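Local coordinates for protein endonuclease NucS (Thermococcus kodakarensis KOD1, PDB 5GKE) that acts as a mismatch restriction endonuclease, binding double-stranded DNA through two copies of the chain and cutting it with the aid of a metal ion, at residues Glu87-Glu90 / Leu94-Ile97; Ile175-Leu180 / Lys194-Ile199; Glu137-Asn142 / Arg233-Pro238; Val21-Leu26 / Val117-Asp122. The protein carries 1 engineered substitution. All coordinates share one frame; numbering follows the deposited sequence.

Interaction 1: residues Glu87-Glu90 / Leu94-Ile97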
loop_
_atom_site.group_PDB
_atom_site.type_symbol
_atom_site.label_atom_id
_atom_site.label_comp_id
_atom_site.label_asym_id
_atom_site.label_seq_id
_atom_site.Cartn_x
_atom_site.Cartn_y
_atom_site.Cartn_z
ATOM N N GLU A 87 -1.655 13.959 -25.458
ATOM C CA GLU A 87 -2.607 14.380 -26.469
ATOM C C GLU A 87 -2.732 15.874 -26.436
ATOM O O GLU A 87 -2.794 16.481 -25.363
ATOM C CB GLU A 87 -3.980 13.733 -26.259
ATOM C CG GLU A 87 -3.979 12.255 -26.594
ATOM C CD GLU A 87 -5.337 11.606 -26.449
ATOM O OE1 GLU A 87 -6.257 12.244 -25.892
ATOM O OE2 GLU A 87 -5.480 10.449 -26.903
ATOM N N LEU A 88 -2.764 16.469 -27.621
ATOM C CA LEU A 88 -2.919 17.908 -27.720
ATOM C C LEU A 88 -4.388 18.211 -27.914
ATOM O O LEU A 88 -4.986 17.892 -28.941
ATOM C CB LEU A 88 -2.066 18.476 -28.853
ATOM C CG LEU A 88 -0.565 18.688 -28.582
ATOM C CD1 LEU A 88 -0.082 18.043 -27.291
ATOM C CD2 LEU A 88 0.297 18.229 -29.759
ATOM N N ARG A 89 -4.947 18.818 -26.881
ATOM C CA ARG A 89 -6.336 19.240 -26.797
ATOM C C ARG A 89 -6.254 20.723 -26.497
ATOM O O ARG A 89 -5.223 21.341 -26.756
ATOM C CB ARG A 89 -7.112 18.483 -25.718
ATOM C CG ARG A 89 -7.107 16.974 -25.912
ATOM C CD ARG A 89 -8.003 16.247 -24.911
ATOM N NE ARG A 89 -7.776 14.802 -24.967
ATOM C CZ ARG A 89 -8.122 13.941 -24.011
ATOM N NH1 ARG A 89 -8.726 14.374 -22.907
ATOM N NH2 ARG A 89 -7.857 12.642 -24.155
ATOM N N GLU A 90 -7.349 21.309 -26.038
ATOM C CA GLU A 90 -7.334 22.693 -25.562
ATOM C C GLU A 90 -6.106 22.938 -24.668
ATOM O O GLU A 90 -5.458 23.981 -24.759
ATOM C CB GLU A 90 -8.632 23.012 -24.806
ATOM C CG GLU A 90 -9.145 21.886 -23.875
ATOM C CD GLU A 90 -9.793 20.702 -24.610
ATOM O OE1 GLU A 90 -9.822 20.697 -25.863
ATOM O OE2 GLU A 90 -10.263 19.766 -23.925
ATOM N N LEU A 94 -1.931 14.329 -20.531
ATOM C CA LEU A 94 -1.283 13.033 -20.336
ATOM C C LEU A 94 -2.347 11.953 -20.111
ATOM O O LEU A 94 -3.235 12.142 -19.285
ATOM C CB LEU A 94 -0.340 13.100 -19.148
ATOM C CG LEU A 94 1.166 13.229 -19.345
ATOM C CD1 LEU A 94 1.520 14.073 -20.528
ATOM C CD2 LEU A 94 1.775 13.784 -18.082
ATOM N N VAL A 95 -2.273 10.826 -20.819
ATOM C CA VAL A 95 -3.405 9.912 -20.781
ATOM C C VAL A 95 -3.184 8.576 -20.060
ATOM O O VAL A 95 -3.987 8.251 -19.202
ATOM C CB VAL A 95 -3.977 9.684 -22.177
ATOM C CG1 VAL A 95 -4.989 8.567 -22.157
ATOM C CG2 VAL A 95 -4.699 10.954 -22.613
ATOM N N SER A 96 -2.227 7.735 -20.411
ATOM C CA SER A 96 -2.089 6.508 -19.567
ATOM C C SER A 96 -3.321 5.556 -19.474
ATOM O O SER A 96 -4.167 5.678 -18.575
ATOM C CB SER A 96 -1.669 6.862 -18.142
ATOM O OG SER A 96 -1.336 5.676 -17.441
ATOM N N ILE A 97 -3.463 4.688 -20.465
ATOM C CA ILE A 97 -4.484 3.643 -20.465
ATOM C C ILE A 97 -3.969 2.312 -19.897
ATOM O O ILE A 97 -2.826 1.925 -20.112
ATOM C CB ILE A 97 -5.010 3.425 -21.897
ATOM C CG1 ILE A 97 -5.876 4.616 -22.309
ATOM C CG2 ILE A 97 -5.785 2.120 -22.017
ATOM C CD1 ILE A 97 -6.225 4.653 -23.791
#
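Val95 lays its CG2 methyl against the carboxylate end of Glu87 and NH2 of Arg89. The two segments belong to a beta hairpin of the PH-like domain, strand 86-88 turning back into strand 92-98. Glu87 and Leu94 stand nearest across it, with their CA atoms 6.4 Å apart. No hydrogen bond joins the two segments directly. The backbone pairing of the hairpin runs through close neighbours instead, Glu87 with Val93 and Val95 with Arg85.

Val95 has CG1 anti to its own nitrogen (chi1 170°). This leaves CG2 as the branch that reaches across. Glu87 is fully extended beyond CG, and its side chain passes Val95 at a slant. The Arg89 chain is extended as far as NE and crosses Val95 at about a right angle. The two charged ends come together beside a methyl of the buried Val95.

Arg89 and Glu87 form a salt bridge within their own segment. The modelled NH2 to OE1 separation is very short, so its exact length is doubtful. Arg89 NE also reaches the same oxygen in a weak bond. Each charge has a second partner. Glu87 OE2 pairs with Arg85, and Arg89 NH1 with Glu106. Val95 CG2 is equally far from two polar atoms, 3.9 Å from Glu87 OE1 and from Arg89 NH2.

Interaction 2: residues Ile175-Leu180 / Lys194-Ile199. With MG (magnesium ion), chain E; nucleotides of chain C.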
loop_
_atom_site.group_PDB
_atom_site.type_symbol
_atom_site.label_atom_id
_atom_site.label_comp_id
_atom_site.label_asym_id
_atom_site.label_seq_id
_atom_site.Cartn_x
_atom_site.Cartn_y
_atom_site.Cartn_z
ATOM N N ILE A 175 -0.128 -32.032 15.312
ATOM C CA ILE A 175 0.165 -31.121 14.216
ATOM C C ILE A 175 0.225 -29.674 14.747
ATOM O O ILE A 175 -0.626 -29.260 15.548
ATOM C CB ILE A 175 -0.904 -31.203 13.108
ATOM C CG1 ILE A 175 -1.086 -32.637 12.609
ATOM C CG2 ILE A 175 -0.556 -30.277 11.958
ATOM C CD1 ILE A 175 0.171 -33.246 12.156
ATOM N N VAL A 176 1.220 -28.905 14.307
ATOM C CA VAL A 176 1.318 -27.497 14.698
ATOM C C VAL A 176 1.227 -26.567 13.485
ATOM O O VAL A 176 1.977 -26.716 12.517
ATOM C CB VAL A 176 2.628 -27.211 15.463
ATOM C CG1 VAL A 176 2.744 -25.733 15.790
ATOM C CG2 VAL A 176 2.694 -28.047 16.735
ATOM N N VAL A 177 0.267 -25.645 13.529
ATOM C CA VAL A 177 0.250 -24.479 12.646
ATOM C C VAL A 177 0.954 -23.331 13.316
ATOM O O VAL A 177 0.643 -23.012 14.464
ATOM C CB VAL A 177 -1.155 -23.974 12.329
ATOM C CG1 VAL A 177 -1.129 -23.168 11.045
ATOM C CG2 VAL A 177 -2.116 -25.099 12.233
ATOM N N LEU A 178 1.894 -22.710 12.611
ATOM C CA LEU A 178 2.424 -21.418 13.040
ATOM C C LEU A 178 1.867 -20.336 12.129
ATOM O O LEU A 178 1.838 -20.505 10.901
ATOM C CB LEU A 178 3.943 -21.381 12.994
ATOM C CG LEU A 178 4.803 -22.350 13.794
ATOM C CD1 LEU A 178 6.257 -21.895 13.666
ATOM C CD2 LEU A 178 4.370 -22.427 15.256
ATOM N N GLU A 179 1.385 -19.249 12.732
ATOM C CA GLU A 179 1.125 -18.015 11.999
ATOM C C GLU A 179 2.123 -16.950 12.464
ATOM O O GLU A 179 2.225 -16.667 13.656
ATOM C CB GLU A 179 -0.315 -17.542 12.196
ATOM C CG GLU A 179 -0.622 -16.181 11.549
ATOM C CD GLU A 179 -0.495 -16.171 10.026
ATOM O OE1 GLU A 179 -0.529 -15.069 9.435
ATOM O OE2 GLU A 179 -0.379 -17.256 9.408
ATOM N N LEU A 180 2.884 -16.400 11.525
ATOM C CA LEU A 180 3.932 -15.433 11.847
ATOM C C LEU A 180 3.485 -14.025 11.519
ATOM O O LEU A 180 2.760 -13.810 10.537
ATOM C CB LEU A 180 5.222 -15.735 11.084
ATOM C CG LEU A 180 5.651 -17.192 10.943
ATOM C CD1 LEU A 180 6.952 -17.312 10.120
ATOM C CD2 LEU A 180 5.799 -17.831 12.316
ATOM N N LYS A 194 -6.891 -19.289 13.284
ATOM C CA LYS A 194 -8.066 -20.060 13.649
ATOM C C LYS A 194 -8.589 -20.806 12.433
ATOM O O LYS A 194 -8.927 -21.985 12.500
ATOM C CB LYS A 194 -9.150 -19.138 14.230
ATOM C CG LYS A 194 -10.539 -19.757 14.410
ATOM C CD LYS A 194 -11.427 -18.834 15.241
ATOM C CE LYS A 194 -12.774 -19.459 15.587
ATOM N NZ LYS A 194 -13.666 -19.590 14.420
ATOM N N SER A 195 -8.647 -20.102 11.316
ATOM C CA SER A 195 -9.107 -20.686 10.074
ATOM C C SER A 195 -8.270 -21.910 9.667
ATOM O O SER A 195 -8.810 -22.926 9.208
ATOM C CB SER A 195 -9.083 -19.629 8.972
ATOM O OG SER A 195 -9.700 -20.092 7.793
ATOM N N TYR A 196 -6.955 -21.830 9.849
ATOM C CA TYR A 196 -6.099 -22.925 9.402
ATOM C C TYR A 196 -6.252 -24.111 10.334
ATOM O O TYR A 196 -6.328 -25.258 9.896
ATOM C CB TYR A 196 -4.637 -22.500 9.333
ATOM C CG TYR A 196 -4.397 -21.334 8.413
ATOM C CD1 TYR A 196 -5.142 -21.177 7.240
ATOM C CD2 TYR A 196 -3.424 -20.375 8.717
ATOM C CE1 TYR A 196 -4.926 -20.100 6.399
ATOM C CE2 TYR A 196 -3.191 -19.294 7.876
ATOM C CZ TYR A 196 -3.946 -19.157 6.731
ATOM O OH TYR A 196 -3.712 -18.085 5.916
ATOM N N VAL A 197 -6.295 -23.819 11.626
ATOM C CA VAL A 197 -6.407 -24.854 12.628
ATOM C C VAL A 197 -7.685 -25.669 12.414
ATOM O O VAL A 197 -7.660 -26.895 12.487
ATOM C CB VAL A 197 -6.390 -24.266 14.033
ATOM C CG1 VAL A 197 -6.901 -25.290 15.054
ATOM C CG2 VAL A 197 -4.989 -23.802 14.379
ATOM N N GLU A 198 -8.785 -24.983 12.121
ATOM C CA GLU A 198 -10.058 -25.657 11.927
ATOM C C GLU A 198 -10.003 -26.571 10.718
ATOM O O GLU A 198 -10.459 -27.712 10.772
ATOM C CB GLU A 198 -11.199 -24.644 11.774
ATOM C CG GLU A 198 -11.625 -24.024 13.081
ATOM C CD GLU A 198 -12.629 -22.895 12.912
ATOM O OE1 GLU A 198 -13.123 -22.677 11.778
ATOM O OE2 GLU A 198 -12.914 -22.221 13.929
ATOM N N ILE A 199 -9.443 -26.074 9.625
ATOM C CA ILE A 199 -9.355 -26.875 8.416
ATOM C C ILE A 199 -8.502 -28.111 8.668
ATOM O O ILE A 199 -8.839 -29.209 8.216
ATOM C CB ILE A 199 -8.789 -26.059 7.252
ATOM C CG1 ILE A 199 -9.847 -25.071 6.764
ATOM C CG2 ILE A 199 -8.359 -26.966 6.109
ATOM C CD1 ILE A 199 -9.302 -24.023 5.847
HETATM MG MG MG E . 0.163 -15.900 7.317
ATOM P P DA C 5 -4.608 -17.026 2.393
ATOM O OP1 DA C 5 -4.416 -18.184 3.294
ATOM O OP2 DA C 5 -5.855 -16.222 2.379
ATOM O "O5'" DA C 5 -3.371 -16.049 2.654
ATOM C "C5'" DA C 5 -2.067 -16.585 2.735
ATOM C "C4'" DA C 5 -1.042 -15.476 2.800
ATOM O "O4'" DA C 5 -1.012 -14.763 1.532
ATOM C "C3'" DA C 5 -1.308 -14.424 3.883
ATOM O "O3'" DA C 5 -0.097 -14.166 4.587
ATOM C "C2'" DA C 5 -1.790 -13.215 3.077
ATOM C "C1'" DA C 5 -1.007 -13.385 1.792
ATOM N N9 DA C 5 -1.588 -12.665 0.667
ATOM C C8 DA C 5 -2.912 -12.570 0.336
ATOM N N7 DA C 5 -3.141 -11.825 -0.720
ATOM C C5 DA C 5 -1.878 -11.390 -1.099
ATOM C C6 DA C 5 -1.428 -10.557 -2.148
ATOM N N6 DA C 5 -2.242 -9.999 -3.050
ATOM N N1 DA C 5 -0.106 -10.324 -2.237
ATOM C C2 DA C 5 0.712 -10.883 -1.337
ATOM N N3 DA C 5 0.413 -11.679 -0.312
ATOM C C4 DA C 5 -0.913 -11.895 -0.250
#
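Val177 meets the helix with both of its methyls. CG1 lies 4.0 Å from Tyr196 CB, and CG2 lies 3.8 Å from Val197 CG2. With CG1 anti to the backbone nitrogen of Val177 (chi1 -158°), the two branches spread over neighbouring helix residues. All four touching side chains are buried.

Glu179 is turned to the metal by a bend. Its CG is anti to the backbone nitrogen, and a kink at chi2 (63°) swings the carboxylate onto the magnesium ion. Both oxygens bind, OE1 to the metal at 2.4 Å and OE2 a little farther out. OE2 also lies in the plane of the Tyr196 ring at its edge, 3.8 Å from Tyr196 CE2. Carboxylate and ring planes are 53° apart.

At the far end of that ring, Tyr196 OH donates a hydrogen bond of 2.7 Å to OP1 of the DNA nucleotide DA5 of chain C. A phenylalanine here lacks that hydroxyl and would probably keep the packing on Val177 but weaken the hold on this phosphate oxygen. Gln192 completes the protein part of the metal site, and Glu179-Leu180-Lys181 fits the (D/E)XK signature of the PD-(D/E)XK nuclease fold.

Strand 175-180 is the middle strand of the five-stranded mixed sheet. The helix segment runs nearly antiparallel to it, with axes 9.0 Å apart, within the beta-alpha-beta unit that continues into strand 208-214. Helix 132-141 packs on the opposite face of the strand, while Lys194 and Glu198 reach the second subunit.

Interaction 3: residues Glu137-Asn142 / Arg233-Pro238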
loop_
_atom_site.group_PDB
_atom_site.type_symbol
_atom_site.label_atom_id
_atom_site.label_comp_id
_atom_site.label_asym_id
_atom_site.label_seq_id
_atom_site.Cartn_x
_atom_site.Cartn_y
_atom_site.Cartn_z
ATOM N N GLU A 137 12.798 -18.635 8.260
ATOM C CA GLU A 137 14.157 -19.190 8.177
ATOM C C GLU A 137 14.806 -19.399 9.543
ATOM O O GLU A 137 15.477 -20.398 9.775
ATOM C CB GLU A 137 15.051 -18.293 7.311
ATOM C CG GLU A 137 14.673 -18.334 5.824
ATOM C CD GLU A 137 15.356 -17.273 4.985
ATOM O OE1 GLU A 137 16.399 -16.735 5.420
ATOM O OE2 GLU A 137 14.838 -16.972 3.885
ATOM N N LEU A 138 14.591 -18.467 10.454
ATOM C CA LEU A 138 15.091 -18.633 11.802
ATOM C C LEU A 138 14.482 -19.879 12.417
ATOM O O LEU A 138 15.175 -20.687 13.026
ATOM C CB LEU A 138 14.764 -17.408 12.654
ATOM C CG LEU A 138 15.169 -17.499 14.122
ATOM C CD1 LEU A 138 16.610 -17.911 14.235
ATOM C CD2 LEU A 138 14.969 -16.167 14.786
ATOM N N ILE A 139 13.178 -20.034 12.236
ATOM C CA ILE A 139 12.458 -21.104 12.897
ATOM C C ILE A 139 12.869 -22.471 12.346
ATOM O O ILE A 139 12.909 -23.449 13.077
ATOM C CB ILE A 139 10.946 -20.878 12.779
ATOM C CG1 ILE A 139 10.568 -19.650 13.617
ATOM C CG2 ILE A 139 10.183 -22.089 13.274
ATOM C CD1 ILE A 139 9.113 -19.230 13.538
ATOM N N PHE A 140 13.225 -22.539 11.072
ATOM C CA PHE A 140 13.736 -23.792 10.534
ATOM C C PHE A 140 15.168 -24.072 11.029
ATOM O O PHE A 140 15.486 -25.198 11.404
ATOM C CB PHE A 140 13.660 -23.785 9.003
ATOM C CG PHE A 140 12.318 -24.215 8.475
ATOM C CD1 PHE A 140 11.230 -23.360 8.536
ATOM C CD2 PHE A 140 12.134 -25.488 7.951
ATOM C CE1 PHE A 140 9.980 -23.763 8.080
ATOM C CE2 PHE A 140 10.894 -25.891 7.494
ATOM C CZ PHE A 140 9.813 -25.024 7.558
ATOM N N GLU A 141 16.019 -23.048 11.054
ATOM C CA GLU A 141 17.372 -23.187 11.596
ATOM C C GLU A 141 17.340 -23.581 13.063
ATOM O O GLU A 141 18.140 -24.396 13.501
ATOM C CB GLU A 141 18.166 -21.886 11.455
ATOM C CG GLU A 141 18.555 -21.495 10.042
ATOM C CD GLU A 141 19.344 -20.184 10.009
ATOM O OE1 GLU A 141 20.030 -19.862 11.008
ATOM O OE2 GLU A 141 19.272 -19.468 8.988
ATOM N N ASN A 142 16.419 -22.989 13.819
ATOM C CA ASN A 142 16.352 -23.184 15.269
ATOM C C ASN A 142 14.943 -23.366 15.810
ATOM O O ASN A 142 14.428 -22.469 16.482
ATOM C CB ASN A 142 16.981 -21.993 16.002
ATOM C CG ASN A 142 18.468 -21.893 15.788
ATOM O OD1 ASN A 142 18.932 -21.138 14.929
ATOM N ND2 ASN A 142 19.233 -22.650 16.571
ATOM N N ARG A 233 3.730 -17.288 20.976
ATOM C CA ARG A 233 5.152 -17.263 21.289
ATOM C C ARG A 233 5.724 -15.935 20.804
ATOM O O ARG A 233 5.582 -15.587 19.634
ATOM C CB ARG A 233 5.896 -18.437 20.640
ATOM C CG ARG A 233 7.304 -18.690 21.242
ATOM C CD ARG A 233 7.192 -19.508 22.537
ATOM N NE ARG A 233 5.965 -20.314 22.544
ATOM C CZ ARG A 233 5.550 -21.072 23.559
ATOM N NH1 ARG A 233 6.260 -21.136 24.685
ATOM N NH2 ARG A 233 4.409 -21.758 23.445
ATOM N N LYS A 234 6.336 -15.185 21.715
ATOM C CA LYS A 234 6.970 -13.920 21.372
ATOM C C LYS A 234 8.220 -14.161 20.542
ATOM O O LYS A 234 9.113 -14.898 20.952
ATOM C CB LYS A 234 7.323 -13.134 22.636
ATOM C CG LYS A 234 8.126 -11.846 22.406
ATOM C CD LYS A 234 7.967 -10.860 23.582
ATOM C CE LYS A 234 6.481 -10.596 23.889
ATOM N NZ LYS A 234 6.224 -9.633 24.998
ATOM N N LEU A 235 8.264 -13.576 19.351
ATOM C CA LEU A 235 9.465 -13.623 18.527
ATOM C C LEU A 235 9.602 -12.346 17.689
ATOM O O LEU A 235 8.646 -11.918 17.046
ATOM C CB LEU A 235 9.429 -14.853 17.625
ATOM C CG LEU A 235 10.739 -15.216 16.940
ATOM C CD1 LEU A 235 11.731 -15.704 17.967
ATOM C CD2 LEU A 235 10.494 -16.267 15.876
ATOM N N GLU A 236 10.789 -11.751 17.686
ATOM C CA GLU A 236 11.052 -10.574 16.862
ATOM C C GLU A 236 11.672 -10.983 15.534
ATOM O O GLU A 236 12.460 -11.926 15.487
ATOM C CB GLU A 236 11.961 -9.594 17.600
ATOM C CG GLU A 236 11.462 -9.244 18.989
ATOM C CD GLU A 236 11.556 -7.759 19.288
ATOM O OE1 GLU A 236 12.398 -7.369 20.130
ATOM O OE2 GLU A 236 10.782 -6.983 18.683
ATOM N N PRO A 237 11.294 -10.304 14.441
ATOM C CA PRO A 237 11.960 -10.609 13.169
ATOM C C PRO A 237 13.454 -10.317 13.286
ATOM O O PRO A 237 13.835 -9.271 13.803
ATOM C CB PRO A 237 11.272 -9.675 12.163
ATOM C CG PRO A 237 10.677 -8.590 12.987
ATOM C CD PRO A 237 10.316 -9.212 14.310
ATOM N N PRO A 238 14.299 -11.259 12.863
ATOM C CA PRO A 238 15.743 -11.053 12.977
ATOM C C PRO A 238 16.289 -10.079 11.923
ATOM O O PRO A 238 15.889 -10.145 10.760
ATOM C CB PRO A 238 16.300 -12.461 12.770
ATOM C CG PRO A 238 15.336 -13.090 11.814
ATOM C CD PRO A 238 13.973 -12.522 12.179
#
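Pro238 offers Leu138 a puckered ring, touched at CG, and no planar group meets a partner across this contact. Leu138 CD2 lies 4.3 Å from Pro238 CG. Pro238 also rests on Glu134 and Met135, one turn before Leu138 in helix 132-141. The flat ring of Phe140 turns elsewhere and makes a cation-pi contact with Arg155.

The second pair is aliphatic. Ile139 CD1 comes within 4.0 Å of Leu235 CD2, and Ile139 CG1 is almost as close to the same methyl. One branch of the leucine thus faces the end of the isoleucine chain, and the two side chains meet at a slant. Ile139 keeps CG1 beside its backbone nitrogen (chi1 -68°) and extends beyond it. That carries CD1 forward, nearer to the other segment than the direction of its CB alone would suggest. Leu235 has CG anti to the backbone nitrogen and points at the helix.

The contact is plain apolar packing, with no hydrogen bond across it. It is partly buried: Ile139 is enclosed, whereas Leu138, Leu235 and Pro238 keep some exposure. It fastens the chain leaving strand 231-234 to helix 132-141 within the C-terminal nuclease domain.

Strand 231-234 is an outermost strand of the mixed sheet within this chain, paired with strand 208-214. The helix lies against the sheet, where Ile139 also packs on Leu178 and Leu180 of strand 175-180.

Interaction 4: residues Val21-Leu26 / Val117-Asp122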
loop_
_atom_site.group_PDB
_atom_site.type_symbol
_atom_site.label_atom_id
_atom_site.label_comp_id
_atom_site.label_asym_id
_atom_site.label_seq_id
_atom_site.Cartn_x
_atom_site.Cartn_y
_atom_site.Cartn_z
ATOM N N VAL A 21 8.595 14.903 -23.520
ATOM C CA VAL A 21 7.782 13.744 -23.179
ATOM C C VAL A 21 8.106 12.596 -24.126
ATOM O O VAL A 21 8.456 11.498 -23.682
ATOM C CB VAL A 21 6.299 14.055 -23.243
ATOM C CG1 VAL A 21 5.521 12.796 -23.020
ATOM C CG2 VAL A 21 5.941 15.121 -22.196
ATOM N N ASN A 22 8.038 12.878 -25.428
ATOM C CA ASN A 22 8.293 11.874 -26.458
ATOM C C ASN A 22 9.628 11.202 -26.251
ATOM O O ASN A 22 9.735 9.970 -26.202
ATOM C CB ASN A 22 8.267 12.502 -27.849
ATOM C CG ASN A 22 6.876 12.916 -28.286
ATOM O OD1 ASN A 22 5.863 12.445 -27.746
ATOM N ND2 ASN A 22 6.818 13.803 -29.279
ATOM N N SER A 23 10.644 12.040 -26.124
ATOM C CA SER A 23 12.003 11.580 -25.933
ATOM C C SER A 23 12.124 10.686 -24.705
ATOM O O SER A 23 12.773 9.634 -24.750
ATOM C CB SER A 23 12.938 12.776 -25.816
ATOM O OG SER A 23 14.212 12.336 -25.380
ATOM N N ALA A 24 11.489 11.105 -23.614
ATOM C CA ALA A 24 11.460 10.319 -22.380
ATOM C C ALA A 24 10.946 8.909 -22.630
ATOM O O ALA A 24 11.617 7.928 -22.289
ATOM C CB ALA A 24 10.611 11.008 -21.336
ATOM N N LEU A 25 9.771 8.807 -23.250
ATOM C CA LEU A 25 9.170 7.493 -23.524
ATOM C C LEU A 25 10.034 6.649 -24.453
ATOM O O LEU A 25 10.287 5.471 -24.198
ATOM C CB LEU A 25 7.779 7.663 -24.126
ATOM C CG LEU A 25 6.880 8.528 -23.248
ATOM C CD1 LEU A 25 5.521 8.706 -23.891
ATOM C CD2 LEU A 25 6.753 7.917 -21.868
ATOM N N LEU A 26 10.496 7.264 -25.533
ATOM C CA LEU A 26 11.364 6.592 -26.483
ATOM C C LEU A 26 12.665 6.083 -25.862
ATOM O O LEU A 26 13.115 4.986 -26.171
ATOM C CB LEU A 26 11.673 7.546 -27.635
ATOM C CG LEU A 26 11.807 6.968 -29.041
ATOM C CD1 LEU A 26 10.841 5.821 -29.243
ATOM C CD2 LEU A 26 11.530 8.071 -30.031
ATOM N N VAL A 117 13.718 15.231 -18.273
ATOM C CA VAL A 117 13.976 13.875 -18.692
ATOM C C VAL A 117 15.202 13.400 -17.956
ATOM O O VAL A 117 16.258 14.028 -18.017
ATOM C CB VAL A 117 14.178 13.776 -20.213
ATOM C CG1 VAL A 117 14.670 12.400 -20.603
ATOM C CG2 VAL A 117 12.889 14.105 -20.924
ATOM N N PHE A 118 15.055 12.294 -17.241
ATOM C CA PHE A 118 16.132 11.789 -16.422
ATOM C C PHE A 118 16.477 10.396 -16.913
ATOM O O PHE A 118 15.722 9.452 -16.702
ATOM C CB PHE A 118 15.709 11.796 -14.945
ATOM C CG PHE A 118 16.751 11.265 -13.983
ATOM C CD1 PHE A 118 18.090 11.241 -14.309
ATOM C CD2 PHE A 118 16.369 10.791 -12.735
ATOM C CE1 PHE A 118 19.023 10.752 -13.409
ATOM C CE2 PHE A 118 17.298 10.307 -11.843
ATOM C CZ PHE A 118 18.622 10.289 -12.176
ATOM N N ARG A 119 17.641 10.249 -17.532
ATOM C CA ARG A 119 17.970 8.951 -18.072
ATOM C C ARG A 119 18.716 8.254 -16.973
ATOM O O ARG A 119 19.935 8.318 -16.894
ATOM C CB ARG A 119 18.816 9.096 -19.354
ATOM C CG ARG A 119 18.372 10.298 -20.198
ATOM C CD ARG A 119 19.188 10.606 -21.463
ATOM N NE ARG A 119 18.333 11.294 -22.439
ATOM C CZ ARG A 119 17.971 12.579 -22.382
ATOM N NH1 ARG A 119 18.424 13.366 -21.410
ATOM N NH2 ARG A 119 17.162 13.090 -23.312
ATOM N N ALA A 120 17.989 7.470 -16.193
ATOM C CA ALA A 120 18.543 7.023 -14.929
ATOM C C ALA A 120 19.123 5.660 -15.124
ATOM O O ALA A 120 18.563 4.835 -15.833
ATOM C CB ALA A 120 17.492 7.021 -13.831
ATOM N N GLU A 121 20.265 5.432 -14.505
ATOM C CA GLU A 121 20.971 4.185 -14.659
ATOM C C GLU A 121 21.049 3.546 -13.287
ATOM O O GLU A 121 21.565 4.157 -12.358
ATOM C CB GLU A 121 22.353 4.445 -15.246
ATOM C CG GLU A 121 23.088 3.228 -15.757
ATOM C CD GLU A 121 24.406 3.604 -16.428
ATOM O OE1 GLU A 121 24.862 4.759 -16.252
ATOM O OE2 GLU A 121 24.980 2.746 -17.134
ATOM N N ASP A 122 20.421 2.388 -13.122
ATOM C CA ASP A 122 20.442 1.711 -11.840
ATOM C C ASP A 122 20.394 0.191 -12.005
ATOM O O ASP A 122 19.428 -0.336 -12.546
ATOM C CB ASP A 122 19.268 2.243 -11.012
ATOM C CG ASP A 122 19.244 1.726 -9.586
ATOM O OD1 ASP A 122 18.236 2.005 -8.894
ATOM O OD2 ASP A 122 20.198 1.047 -9.155
#
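Ala24 and Val117 face each other methyl to methyl, with Ala24 CB 3.9 Å from Val117 CG2. Val117 holds CG1 anti to its backbone nitrogen (chi1 171°), which leaves CG2 for the helix. CG1 is used too: it sits 3.7 Å above the plane of the Arg119 guanidinium, over its centre. The valine is therefore wedged between a helix methyl and a charged group from its own segment.

Ser23 comes to the edge of that guanidinium, near its plane. Its OG is 3.7 Å from Arg119 NH2, too far to count as a hydrogen bond. The stronger partner of Arg119 is Glu27, which forms a salt bridge to NE from the end of the same helix. Arg119 NH1 is hydrogen-bonded to Asp4 O and Thr7 OG1.

Here helix 14-27 packs on the end of strand 111-118 in the antiparallel sheet of the PH-like domain. The strand pairs with strands 6-10 and 30-42, and Ala24 also touches Leu31 of the latter. Phe118 points away from the helix. Ala120 CB lies 3.8 Å above one face of the Phe118 ring, which also stacks with Phe34 of the second subunit.

Overall arrangement
Interactions 1 and 4 belong to the antiparallel N-terminal sheet, and interactions 2 and 3 to the mixed C-terminal sheet. The two pairs lie on opposite sides of the chain's centre. Interaction 2 is the buried one, where apolar packing adjoins a metal carboxylate and DNA phosphate. The others are partly buried. Interaction 3 is wholly apolar and meets interaction 2 directly, through Ile139. Interactions 1 and 4, centres about 19 Å apart, do not touch, yet each sets a valine methyl beside an arginine engaged in a salt bridge. Interactions 2 and 4 also reach the second subunit.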